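Local coordinates for N-acetylmuramoyl-L-alanine amidase AmiD (Escherichia coli, PDB 3D2Y), which hydrolyses, with one zinc ion per subunit, the link between N-acetylmuramoyl residues and L-amino acid residues of cell-wall glycopeptides, at residues D153-P156 against Q157-D160; E246-A249 against I250-L254; H142-P145 against E146-V149; D39-D42 against S43-T47. One frame throughout, in Å; residues are numbered along the deposited sequence. Where two conformers were deposited one is given.

Contacts 1, 3 and 4 belong to the zinc amidase domain, while contact 2 lies in helix 245-258, away from the annotated sites. Contact 3 leads into strand 148-150, after which the chain passes the zinc ligand His151 and enters contact 1; the centres of the two are about 17 Å apart, and they touch where Ile154 CG2 packs on Val149 CG2 at 3.8 Å. Contacts 1 and 4, about 22 Å apart between centres, both reach the bound peptide, contact 1 through Arg158 and Lys159, contact 4 through Ser44 and Thr47. Contact 2 comes within about 7 Å of contact 3 by nearest atoms, but its centre is about 37 Å from that of contact 4.

Contact 1 (D153-P156 against Q157-D160); sequences DIAP and QRKD
Ala155 O receives two backbone N-H groups from the turn that follows it. Arg158 N binds it at 3.0 Å from above the carbonyl plane, closing a type I beta turn with Pro156 and Gln157 at its corners. Lys159 N also bonds to Ala155 O at 3.0 Å, nearly in line with the carbonyl; this i to i+4 bond adds an alpha turn to the beta turn. Proline suits the first corner because its ring fixes phi near -61° and the position needs no N-H.

The side-chain contact is slight and apolar on one side. The guanidinium of Arg158 passes obliquely by the methyl of Ala155, with Arg158 NH2 3.6 Å from Ala155 CB, an approach made by a bend at chi3 (-57°). The small methyl lets the flat group lie close.

The polar ends work outside the turn. Arg158 NH2 bonds to Ile87 O and its NH1 to the backbone of the bound peptide. Lys159, the experimentally established transition-state stabiliser, bends at chi2 (-71°) away from Ala155 and carries NZ to the same peptide backbone. Two successive basic residues thereby face the substrate from one turn.

The turn leaves helix 151-154, beside the zinc ligand His151. Ile154 packs on Trp90 of strand 89-90, and helix 220-234 packs on the corner of the turn, where Pro156 meets Ala229 and Gln157 NE2 bonds to Glu222 O.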
loop_
_atom_site.group_PDB
_atom_site.type_symbol
_atom_site.label_atom_id
_atom_site.label_comp_id
_atom_site.label_asym_id
_atom_site.label_seq_id
_atom_site.Cartn_x
_atom_site.Cartn_y
_atom_site.Cartn_z
ATOM N N ASP A 153 -0.908 3.576 5.049
ATOM C CA ASP A 153 0.436 3.241 5.516
ATOM C C ASP A 153 1.389 4.407 5.235
ATOM O O ASP A 153 2.346 4.633 6.001
ATOM C CB ASP A 153 0.973 1.981 4.838
ATOM C CG ASP A 153 0.199 0.706 5.228
ATOM O OD1 ASP A 153 -0.380 0.636 6.333
ATOM O OD2 ASP A 153 0.187 -0.242 4.416
ATOM N N ILE A 154 1.168 5.121 4.121
ATOM C CA ILE A 154 2.168 6.103 3.663
ATOM C C ILE A 154 1.767 7.522 4.036
ATOM O O ILE A 154 2.593 8.439 3.972
ATOM C CB ILE A 154 2.482 6.000 2.154
ATOM C CG1 ILE A 154 1.297 6.464 1.291
ATOM C CG2 ILE A 154 2.972 4.617 1.824
ATOM C CD1 ILE A 154 1.560 6.225 -0.218
ATOM N N ALA A 155 0.500 7.691 4.420
ATOM C CA ALA A 155 -0.024 8.964 4.954
ATOM C C ALA A 155 -0.992 8.741 6.134
ATOM O O ALA A 155 -2.206 9.057 6.006
ATOM C CB ALA A 155 -0.799 9.714 3.846
ATOM N N PRO A 156 -0.506 8.160 7.232
ATOM C CA PRO A 156 -1.400 7.705 8.322
ATOM C C PRO A 156 -2.220 8.793 8.989
ATOM O O PRO A 156 -3.309 8.496 9.501
ATOM C CB PRO A 156 -0.455 7.013 9.323
ATOM C CG PRO A 156 0.893 7.463 8.929
ATOM C CD PRO A 156 0.893 7.774 7.492
ATOM N N GLN A 157 -1.741 10.037 8.959
ATOM C CA GLN A 157 -2.505 11.132 9.592
ATOM C C GLN A 157 -3.647 11.598 8.694
ATOM O O GLN A 157 -4.522 12.330 9.172
ATOM C CB GLN A 157 -1.635 12.364 9.876
ATOM C CG GLN A 157 -0.398 12.118 10.759
ATOM C CD GLN A 157 -0.764 11.546 12.118
ATOM O OE1 GLN A 157 -1.784 11.914 12.696
ATOM N NE2 GLN A 157 0.075 10.654 12.638
ATOM N N ARG A 158 -3.600 11.255 7.399
ATOM C CA ARG A 158 -4.526 11.852 6.424
ATOM C C ARG A 158 -5.540 10.886 5.871
ATOM O O ARG A 158 -6.610 11.312 5.412
ATOM C CB ARG A 158 -3.770 12.467 5.229
ATOM C CG ARG A 158 -2.849 13.653 5.614
ATOM C CD ARG A 158 -2.297 14.391 4.372
ATOM N NE ARG A 158 -1.561 13.519 3.439
ATOM C CZ ARG A 158 -2.078 13.081 2.287
ATOM N NH1 ARG A 158 -3.287 13.465 1.931
ATOM N NH2 ARG A 158 -1.379 12.289 1.466
ATOM N N LYS A 159 -5.163 9.602 5.809
ATOM C CA LYS A 159 -5.956 8.597 5.053
ATOM C C LYS A 159 -6.148 7.294 5.826
ATOM O O LYS A 159 -5.299 6.905 6.635
ATOM C CB LYS A 159 -5.277 8.281 3.717
ATOM C CG LYS A 159 -5.082 9.471 2.814
ATOM C CD LYS A 159 -6.393 9.981 2.220
ATOM C CE LYS A 159 -6.156 11.294 1.519
ATOM N NZ LYS A 159 -7.383 11.569 0.654
ATOM N N ASP A 160 -7.261 6.627 5.531
ATOM C CA ASP A 160 -7.564 5.292 6.062
ATOM C C ASP A 160 -7.527 4.190 5.004
ATOM O O ASP A 160 -7.523 2.990 5.342
ATOM C CB ASP A 160 -8.986 5.323 6.662
ATOM C CG ASP A 160 -9.029 5.981 8.027
ATOM O OD1 ASP A 160 -7.958 6.245 8.582
ATOM O OD2 ASP A 160 -10.136 6.254 8.542
#

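Contact 2 (E246-A249 against I250-L254); sequences ETQA and IAEAL
Four successive i to i+4 backbone bonds tie Glu246, Thr247, Gln248 and Ala249 to Ile250, Ala251, Glu252 and Ala253, as in any regular alpha-helix. Glu252 N to Gln248 O, 2.8 Å, is as short as any of them, and Ala251 N to Thr247 O is the longest at 3.1 Å.

Polar side chains meet on one flank. The carboxamide of Gln248 and the carboxylate of Glu252 are stacked with their planes only 10° apart. Glu252 OE1 sits 3.6 Å from Gln248 CG, whereas Gln248 NE2 and Glu252 OE2 are 4.2 Å apart, too far to bond. With its CG beside its own backbone N (chi1 -73°), Glu252 leans back over Gln248 O. Gln248 OE1 instead bonds to Arg192. Replacing Glu252 by an alanine would probably leave the Gln248 amide without the flat group stacked on it, and held mainly through Arg192.

Apolar contact lies on another flank, where Glu246 and Ile250 run side by side and Glu246 CG touches Ile250 CD1 at 3.9 Å. The glutamate methylenes thus extend a surface that Ile250 continues against Phe230, Phe234 and Val185, and the three small alanines let helices 182-189 and 200-210 come close.

The chemistry implies a division of labour in two of the long polar chains: Glu246 and Gln248 each give their aliphatic part to a helix neighbour and their polar head to an arginine, Glu246 to Arg235 and Gln248 to Arg192.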
loop_
_atom_site.group_PDB
_atom_site.type_symbol
_atom_site.label_atom_id
_atom_site.label_comp_id
_atom_site.label_asym_id
_atom_site.label_seq_id
_atom_site.Cartn_x
_atom_site.Cartn_y
_atom_site.Cartn_z
ATOM N N GLU A 246 0.079 -8.071 20.868
ATOM C CA GLU A 246 -0.135 -8.671 19.543
ATOM C C GLU A 246 0.378 -7.763 18.413
ATOM O O GLU A 246 1.112 -8.217 17.491
ATOM C CB GLU A 246 -1.616 -9.002 19.320
ATOM C CG GLU A 246 -1.889 -9.595 17.933
ATOM C CD GLU A 246 -3.334 -10.023 17.742
ATOM O OE1 GLU A 246 -3.574 -10.908 16.902
ATOM O OE2 GLU A 246 -4.214 -9.489 18.436
ATOM N N THR A 247 0.000 -6.478 18.492
ATOM C CA THR A 247 0.473 -5.459 17.564
ATOM C C THR A 247 2.025 -5.380 17.510
ATOM O O THR A 247 2.616 -5.409 16.415
ATOM C CB THR A 247 -0.117 -4.051 17.875
ATOM O OG1 THR A 247 -1.540 -4.121 17.878
ATOM C CG2 THR A 247 0.269 -3.067 16.817
ATOM N N GLN A 248 2.657 -5.289 18.682
ATOM C CA GLN A 248 4.091 -5.317 18.786
ATOM C C GLN A 248 4.707 -6.595 18.175
ATOM O O GLN A 248 5.691 -6.509 17.442
ATOM C CB GLN A 248 4.523 -5.178 20.251
ATOM C CG GLN A 248 6.018 -5.267 20.422
ATOM C CD GLN A 248 6.491 -5.225 21.862
ATOM O OE1 GLN A 248 5.936 -5.886 22.743
ATOM N NE2 GLN A 248 7.561 -4.461 22.096
ATOM N N ALA A 249 4.150 -7.768 18.486
ATOM C CA ALA A 249 4.689 -9.049 17.997
ATOM C C ALA A 249 4.636 -9.140 16.473
ATOM O O ALA A 249 5.558 -9.660 15.833
ATOM C CB ALA A 249 3.954 -10.218 18.609
ATOM N N ILE A 250 3.567 -8.601 15.903
ATOM C CA ILE A 250 3.392 -8.561 14.448
ATOM C C ILE A 250 4.469 -7.698 13.814
ATOM O O ILE A 250 5.129 -8.129 12.842
ATOM C CB ILE A 250 1.955 -8.105 14.098
ATOM C CG1 ILE A 250 0.966 -9.250 14.459
ATOM C CG2 ILE A 250 1.834 -7.699 12.614
ATOM C CD1 ILE A 250 -0.516 -8.820 14.405
ATOM N N ALA A 251 4.670 -6.505 14.390
ATOM C CA ALA A 251 5.698 -5.565 13.955
ATOM C C ALA A 251 7.068 -6.222 14.043
ATOM O O ALA A 251 7.859 -6.104 13.111
ATOM C CB ALA A 251 5.667 -4.293 14.820
ATOM N N GLU A 252 7.337 -6.909 15.160
ATOM C CA GLU A 252 8.599 -7.617 15.378
ATOM C C GLU A 252 8.842 -8.726 14.371
ATOM O O GLU A 252 9.980 -8.876 13.871
ATOM C CB GLU A 252 8.698 -8.147 16.817
ATOM C CG GLU A 252 8.938 -7.026 17.858
ATOM C CD GLU A 252 8.962 -7.514 19.314
ATOM O OE1 GLU A 252 8.012 -8.211 19.741
ATOM O OE2 GLU A 252 9.957 -7.207 20.025
ATOM N N ALA A 253 7.785 -9.499 14.084
ATOM C CA ALA A 253 7.843 -10.567 13.076
ATOM C C ALA A 253 7.970 -10.034 11.631
ATOM O O ALA A 253 8.748 -10.591 10.829
ATOM C CB ALA A 253 6.668 -11.498 13.200
ATOM N N LEU A 254 7.219 -8.988 11.278
ATOM C CA LEU A 254 7.488 -8.253 10.025
ATOM C C LEU A 254 8.922 -7.743 9.830
ATOM O O LEU A 254 9.530 -7.960 8.767
ATOM C CB LEU A 254 6.513 -7.075 9.855
ATOM C CG LEU A 254 5.081 -7.509 9.550
ATOM C CD1 LEU A 254 4.175 -6.330 9.849
ATOM C CD2 LEU A 254 4.921 -8.039 8.107
#

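Contact 3 (H142-P145 against E146-V149); sequences HIKP and ENVV
Lys144 O and Pro145 O each accept an N-H three residues on, and these two bonds make two overlapping type I turns, a short piece of 3-10 helix. Asn147 N lies 3.0 Å from Lys144 O and Val148 N 3.1 Å from Pro145 O, both donors standing above the carbonyl planes. The ring of Pro145 restricts phi to about the value (-53°) that starts such a turn.

The close side is where Glu146 folds back on the residues before it. Its CG sits between the backbone N and the carbonyl carbon (chi1 70°), and a second bend at chi2 (-87°) swings the carboxylate across the Lys144 chain. Glu146 OE1 comes 3.6 Å from Lys144 CB, and OE2 is just as near Lys144 CD. A leucine in place of Glu146 would probably leave Arg91 without its weak, long ion pair and Lys144 without the anion beside its chain. On the buried side Ile143 CG2 meets Val148 CG2 at 4.2 Å, and both branched residues pack on Ile138 of helix 124-141.

The looser side is the Lys144 end. Lys144 NZ is 4.5 Å from Glu146 OE2, beyond a salt bridge, and pairs with Asp261 instead. One water here accepts from both Lys144 N and Asn147 ND2, the latter at 3.0 Å. Separately, where the turn enters the strand, a second water gives its hydrogens to Pro145 O and Val148 O.

This is the tight helix-to-strand connection of an alpha/beta fold: it takes the chain from helix 124-141 into edge strand 148-150, which runs parallel to strand 31-36; the residue just after strand 148-150 is the zinc ligand His151.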
loop_
_atom_site.group_PDB
_atom_site.type_symbol
_atom_site.label_atom_id
_atom_site.label_comp_id
_atom_site.label_asym_id
_atom_site.label_seq_id
_atom_site.Cartn_x
_atom_site.Cartn_y
_atom_site.Cartn_z
ATOM N N HIS A 142 10.052 -5.949 -9.959
ATOM C CA HIS A 142 10.566 -6.698 -8.809
ATOM C C HIS A 142 10.233 -6.039 -7.466
ATOM O O HIS A 142 11.102 -5.827 -6.609
ATOM C CB HIS A 142 12.064 -6.907 -8.938
ATOM C CG HIS A 142 12.441 -8.013 -9.864
ATOM N ND1 HIS A 142 12.367 -7.896 -11.234
ATOM C CD2 HIS A 142 12.888 -9.266 -9.613
ATOM C CE1 HIS A 142 12.756 -9.028 -11.788
ATOM N NE2 HIS A 142 13.086 -9.875 -10.828
ATOM N N ILE A 143 8.973 -5.656 -7.316
ATOM C CA ILE A 143 8.525 -4.958 -6.125
ATOM C C ILE A 143 8.580 -5.924 -4.950
ATOM O O ILE A 143 8.142 -7.061 -5.083
ATOM C CB ILE A 143 7.091 -4.418 -6.345
ATOM C CG1 ILE A 143 7.149 -3.313 -7.397
ATOM C CG2 ILE A 143 6.489 -3.947 -5.007
ATOM C CD1 ILE A 143 5.799 -2.596 -7.636
ATOM N N LYS A 144 9.204 -5.507 -3.840
ATOM C CA LYS A 144 9.403 -6.379 -2.665
ATOM C C LYS A 144 8.089 -6.415 -1.918
ATOM O O LYS A 144 7.351 -5.432 -2.005
ATOM C CB LYS A 144 10.474 -5.816 -1.737
ATOM C CG LYS A 144 11.866 -5.950 -2.330
ATOM C CD LYS A 144 12.940 -5.519 -1.367
ATOM C CE LYS A 144 13.091 -3.998 -1.354
ATOM N NZ LYS A 144 14.521 -3.590 -1.087
ATOM N N PRO A 145 7.776 -7.553 -1.226
ATOM C CA PRO A 145 6.467 -7.682 -0.596
ATOM C C PRO A 145 6.103 -6.495 0.338
ATOM O O PRO A 145 4.961 -6.034 0.330
ATOM C CB PRO A 145 6.567 -9.008 0.164
ATOM C CG PRO A 145 7.609 -9.806 -0.571
ATOM C CD PRO A 145 8.607 -8.759 -1.022
ATOM N N GLU A 146 7.045 -6.041 1.156
ATOM C CA GLU A 146 6.765 -4.946 2.122
ATOM C C GLU A 146 6.427 -3.600 1.449
ATOM O O GLU A 146 5.944 -2.676 2.099
ATOM C CB GLU A 146 7.900 -4.778 3.146
ATOM C CG GLU A 146 9.162 -4.218 2.559
ATOM C CD GLU A 146 10.114 -5.264 1.971
ATOM O OE1 GLU A 146 9.743 -6.423 1.702
ATOM O OE2 GLU A 146 11.276 -4.893 1.740
ATOM N N ASN A 147 6.647 -3.513 0.142
ATOM C CA ASN A 147 6.349 -2.288 -0.587
ATOM C C ASN A 147 5.022 -2.351 -1.361
ATOM O O ASN A 147 4.737 -1.518 -2.222
ATOM C CB ASN A 147 7.572 -1.922 -1.448
ATOM C CG ASN A 147 8.756 -1.507 -0.589
ATOM O OD1 ASN A 147 8.581 -0.876 0.435
ATOM N ND2 ASN A 147 9.960 -1.873 -1.001
ATOM N N VAL A 148 4.187 -3.334 -1.021
ATOM C CA VAL A 148 2.772 -3.292 -1.422
ATOM C C VAL A 148 1.985 -2.734 -0.211
ATOM O O VAL A 148 1.897 -3.381 0.823
ATOM C CB VAL A 148 2.247 -4.722 -1.804
ATOM C CG1 VAL A 148 0.846 -4.601 -2.369
ATOM C CG2 VAL A 148 3.212 -5.391 -2.794
ATOM N N VAL A 149 1.466 -1.517 -0.317
ATOM C CA VAL A 149 1.041 -0.795 0.888
ATOM C C VAL A 149 -0.313 -0.189 0.685
ATOM O O VAL A 149 -0.806 -0.034 -0.467
ATOM C CB VAL A 149 2.025 0.363 1.268
ATOM C CG1 VAL A 149 3.412 -0.205 1.712
ATOM C CG2 VAL A 149 2.170 1.388 0.060
HETATM O O HOH W 1 10.116 -2.791 -3.832
HETATM O O HOH W 2 2.561 -5.498 2.454
#

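Contact 4 (D39-D42 against S43-T47); sequences DDFD and SSLAT
Asp40 is the N-cap of helix 41-48, and Ser43 is the residue its carboxylate serves. Asp40 OD1 accepts from Ser43 N at 2.9 Å along a nearly straight N-H line (171°), approached from above the carboxylate plane. With CG set between its backbone N and carbonyl carbon (chi1 63°), the aspartate curls over the first turn, whose N-H groups have no earlier helical carbonyls to bind. Its negative charge probably also suits the positive end of the helix dipole. A further bond from Ser43 OG to Asp40 OD2 is doubtful, because Ser43 is modelled in two conformers.

Asp40 O is gripped twice by Ser44. Ser44 N, 2.9 Å from Asp40 O, lies nearly in line with the carbonyl, and the hydroxyl OG reaches the same oxygen from above its plane, which makes a small hydroxyl residue fitting here. The regular bonds Leu45 N to Phe41 O and Ala46 N to Asp42 O follow. Asp39 O has its own donor in Thr37 OG1, of the substrate-binding pair, and Asp39 OD1 takes Asp40 N at 3.0 Å.

Away from these polar atoms, Phe41 and Leu45 lie side by side, and Phe41 CE2 lies 4.0 Å from Leu45 CD2. Both pack on Leu58, and Phe41 meets Trp73 edge-to-face. Ser44 and Thr47 border the bound peptide. A water donates to Asp39 OD2 at 2.6 Å and also bonds with Thr47 OG1, 2.9 Å away.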
loop_
_atom_site.group_PDB
_atom_site.type_symbol
_atom_site.label_atom_id
_atom_site.label_comp_id
_atom_site.label_asym_id
_atom_site.label_seq_id
_atom_site.Cartn_x
_atom_site.Cartn_y
_atom_site.Cartn_z
ATOM N N ASP A 39 -16.517 6.346 -3.792
ATOM C CA ASP A 39 -17.452 6.924 -4.765
ATOM C C ASP A 39 -17.702 5.879 -5.871
ATOM O O ASP A 39 -16.950 4.894 -5.988
ATOM C CB ASP A 39 -16.874 8.230 -5.353
ATOM C CG ASP A 39 -17.952 9.235 -5.800
ATOM O OD1 ASP A 39 -19.166 8.915 -5.771
ATOM O OD2 ASP A 39 -17.559 10.361 -6.209
ATOM N N ASP A 40 -18.751 6.097 -6.663
ATOM C CA ASP A 40 -19.208 5.158 -7.689
ATOM C C ASP A 40 -18.301 5.205 -8.892
ATOM O O ASP A 40 -17.490 6.102 -9.011
ATOM C CB ASP A 40 -20.641 5.505 -8.112
ATOM C CG ASP A 40 -20.734 6.870 -8.753
ATOM O OD1 ASP A 40 -20.419 6.978 -9.949
ATOM O OD2 ASP A 40 -21.125 7.835 -8.080
ATOM N N PHE A 41 -18.458 4.258 -9.822
ATOM C CA PHE A 41 -17.473 4.186 -10.895
ATOM C C PHE A 41 -17.365 5.453 -11.751
ATOM O O PHE A 41 -16.258 6.000 -11.960
ATOM C CB PHE A 41 -17.761 2.985 -11.818
ATOM C CG PHE A 41 -16.696 2.800 -12.858
ATOM C CD1 PHE A 41 -15.470 2.245 -12.510
ATOM C CD2 PHE A 41 -16.890 3.231 -14.151
ATOM C CE1 PHE A 41 -14.465 2.074 -13.467
ATOM C CE2 PHE A 41 -15.883 3.075 -15.096
ATOM C CZ PHE A 41 -14.671 2.497 -14.734
ATOM N N ASP A 42 -18.503 5.887 -12.301
ATOM C CA ASP A 42 -18.489 7.028 -13.233
ATOM C C ASP A 42 -17.927 8.259 -12.530
ATOM O O ASP A 42 -17.078 8.939 -13.085
ATOM C CB ASP A 42 -19.888 7.271 -13.844
ATOM C CG ASP A 42 -20.371 6.089 -14.675
ATOM O OD1 ASP A 42 -19.528 5.327 -15.205
ATOM O OD2 ASP A 42 -21.603 5.895 -14.793
ATOM N N SER A 43 -18.370 8.511 -11.294
ATOM C CA SER A 43 -17.880 9.639 -10.513
ATOM C C SER A 43 -16.365 9.548 -10.231
ATOM O O SER A 43 -15.649 10.541 -10.321
ATOM C CB SER A 43 -18.680 9.784 -9.222
ATOM O OG SER A 43 -20.073 9.836 -9.505
ATOM N N SER A 44 -15.880 8.357 -9.912
ATOM C CA SER A 44 -14.426 8.179 -9.606
ATOM C C SER A 44 -13.644 8.410 -10.909
ATOM O O SER A 44 -12.574 9.039 -10.917
ATOM C CB SER A 44 -14.128 6.781 -9.041
ATOM O OG SER A 44 -14.841 6.563 -7.835
ATOM N N LEU A 45 -14.171 7.878 -12.017
ATOM C CA LEU A 45 -13.468 8.036 -13.299
ATOM C C LEU A 45 -13.351 9.533 -13.657
ATOM O O LEU A 45 -12.294 10.004 -14.048
ATOM C CB LEU A 45 -14.180 7.213 -14.386
ATOM C CG LEU A 45 -13.562 7.286 -15.771
ATOM C CD1 LEU A 45 -12.135 6.743 -15.804
ATOM C CD2 LEU A 45 -14.436 6.428 -16.667
ATOM N N ALA A 46 -14.440 10.278 -13.463
ATOM C CA ALA A 46 -14.450 11.724 -13.664
ATOM C C ALA A 46 -13.341 12.404 -12.825
ATOM O O ALA A 46 -12.504 13.168 -13.336
ATOM C CB ALA A 46 -15.847 12.299 -13.313
ATOM N N THR A 47 -13.308 12.065 -11.544
ATOM C CA THR A 47 -12.414 12.710 -10.592
ATOM C C THR A 47 -10.954 12.365 -10.896
ATOM O O THR A 47 -10.105 13.245 -10.920
ATOM C CB THR A 47 -12.755 12.314 -9.125
ATOM O OG1 THR A 47 -14.088 12.745 -8.783
ATOM C CG2 THR A 47 -11.752 12.911 -8.151
HETATM O O HOH W 3 -15.101 10.628 -7.134
#